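Local coordinates for divalent-cation tolerance protein CutA (Pyrococcus horikoshii, PDB 1UKU) that binds copper at the interface between two trimers and takes part in resistance toward heavy metals, at residues K66-I69 / K70-H73. Residues are numbered along the deposited sequence; the frame is centred on the assembly and turned at random.
Sequences KERI and KELH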
loop_
_atom_site.group_PDB
_atom_site.type_symbol
_atom_site.label_atom_id
_atom_site.label_comp_id
_atom_site.label_asym_id
_atom_site.label_seq_id
_atom_site.Cartn_x
_atom_site.Cartn_y
_atom_site.Cartn_z
ATOM N N LYS A 66 9.095 10.793 11.998
ATOM C CA LYS A 66 9.737 11.253 10.790
ATOM C C LYS A 66 11.180 11.652 11.080
ATOM O O LYS A 66 12.089 11.284 10.332
ATOM C CB LYS A 66 8.985 12.426 10.206
ATOM C CG LYS A 66 9.650 12.954 8.940
ATOM C CD LYS A 66 8.947 14.136 8.332
ATOM C CE LYS A 66 9.717 15.368 8.612
ATOM N NZ LYS A 66 8.830 16.433 9.017
ATOM N N GLU A 67 11.407 12.376 12.171
ATOM C CA GLU A 67 12.782 12.755 12.519
ATOM C C GLU A 67 13.640 11.545 12.811
ATOM O O GLU A 67 14.783 11.474 12.342
ATOM C CB GLU A 67 12.812 13.688 13.734
ATOM C CG GLU A 67 14.230 14.039 14.208
ATOM C CD GLU A 67 15.103 14.779 13.185
ATOM O OE1 GLU A 67 16.367 14.671 13.260
ATOM O OE2 GLU A 67 14.601 15.465 12.280
ATOM N N ARG A 68 13.107 10.575 13.553
ATOM C CA ARG A 68 13.886 9.388 13.848
ATOM C C ARG A 68 14.208 8.578 12.588
ATOM O O ARG A 68 15.328 8.078 12.437
ATOM C CB ARG A 68 13.227 8.531 14.921
ATOM C CG ARG A 68 13.470 9.024 16.311
ATOM C CD ARG A 68 14.962 9.109 16.695
ATOM N NE ARG A 68 15.598 7.857 17.101
ATOM C CZ ARG A 68 16.866 7.518 16.850
ATOM N NH1 ARG A 68 17.661 8.299 16.134
ATOM N NH2 ARG A 68 17.347 6.387 17.319
ATOM N N ILE A 69 13.267 8.475 11.666
ATOM C CA ILE A 69 13.571 7.776 10.439
ATOM C C ILE A 69 14.662 8.509 9.691
ATOM O O ILE A 69 15.558 7.862 9.154
ATOM C CB ILE A 69 12.317 7.577 9.580
ATOM C CG1 ILE A 69 11.357 6.597 10.273
ATOM C CG2 ILE A 69 12.694 7.036 8.177
ATOM C CD1 ILE A 69 9.957 6.593 9.649
ATOM N N LYS A 70 14.607 9.841 9.648
ATOM C CA LYS A 70 15.662 10.590 8.957
ATOM C C LYS A 70 17.014 10.249 9.564
ATOM O O LYS A 70 17.990 10.080 8.859
ATOM C CB LYS A 70 15.406 12.101 9.035
ATOM C CG LYS A 70 14.283 12.586 8.158
ATOM C CD LYS A 70 13.802 13.965 8.555
ATOM C CE LYS A 70 14.780 15.034 8.200
ATOM N NZ LYS A 70 14.215 16.347 8.644
ATOM N N GLU A 71 17.044 10.168 10.888
ATOM C CA GLU A 71 18.270 9.917 11.631
ATOM C C GLU A 71 18.771 8.484 11.507
ATOM O O GLU A 71 19.963 8.212 11.707
ATOM C CB GLU A 71 18.067 10.246 13.101
ATOM C CG GLU A 71 17.959 11.729 13.361
ATOM C CD GLU A 71 17.440 12.027 14.740
ATOM O OE1 GLU A 71 17.208 11.104 15.532
ATOM O OE2 GLU A 71 17.273 13.234 15.040
ATOM N N LEU A 72 17.885 7.546 11.192
ATOM C CA LEU A 72 18.273 6.132 11.111
ATOM C C LEU A 72 18.444 5.601 9.679
ATOM O O LEU A 72 19.003 4.515 9.478
ATOM C CB LEU A 72 17.244 5.261 11.828
ATOM C CG LEU A 72 17.208 5.470 13.335
ATOM C CD1 LEU A 72 15.993 4.757 13.928
ATOM C CD2 LEU A 72 18.464 4.949 13.993
ATOM N N HIS A 73 18.007 6.369 8.705
ATOM C CA HIS A 73 17.820 5.809 7.361
ATOM C C HIS A 73 19.142 5.685 6.621
ATOM O O HIS A 73 19.958 6.608 6.661
ATOM C CB HIS A 73 16.877 6.674 6.530
ATOM C CG HIS A 73 16.112 5.887 5.514
ATOM N ND1 HIS A 73 16.708 5.289 4.428
ATOM C CD2 HIS A 73 14.801 5.567 5.462
ATOM C CE1 HIS A 73 15.789 4.607 3.756
ATOM N NE2 HIS A 73 14.622 4.761 4.372
#
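R68 and E71, one turn apart near the end of helix 62-72, form a salt bridge: R68 NH1 lies 2.9 Å from E71 OE1, with an N-H...O angle of 157°. The carboxylate oxygen sits near the guanidinium plane and accepts through its anti lone pair, although the two planar groups are turned 55° apart. Bends at chi2 and chi3 carry the guanidinium forward, toward the C-terminal end of the helix, to E71 and L72; its NH2 also pairs with E24. A second bridge, E67 OE2 to K70 NZ, is long at 3.8 Å.

E67 OE1 and E71 OE2 approach to 2.5 Å, their carboxylate planes 74° apart, which suggests that one group holds a proton.

Two van der Waals contacts of aliphatic carbons with flat groups span four residues, one more than the salt bridges. L72 lies over one face of the R68 guanidinium, its CG 3.8 Å above the plane and displaced toward the rim, while I69 CG2 meets the edge of the H73 ring at CD2, 3.7 Å away.

Backbone bonds record the helix running out. K70 N to K66 O is a regular i to i+4 bond (3.0 Å), as is E71 N to E67 O, whereas L72 N divides between a weak bond to R68 O (2.9 Å) and a three-residue one to I69 O (3.1 Å), standing above that carbonyl's plane, not on a lone pair. H73, stacked on F8, then leaves helical geometry. This C-terminal turn packs against helix 11-23 through L72 and I69 in CutA's ferredoxin-like alpha/beta fold.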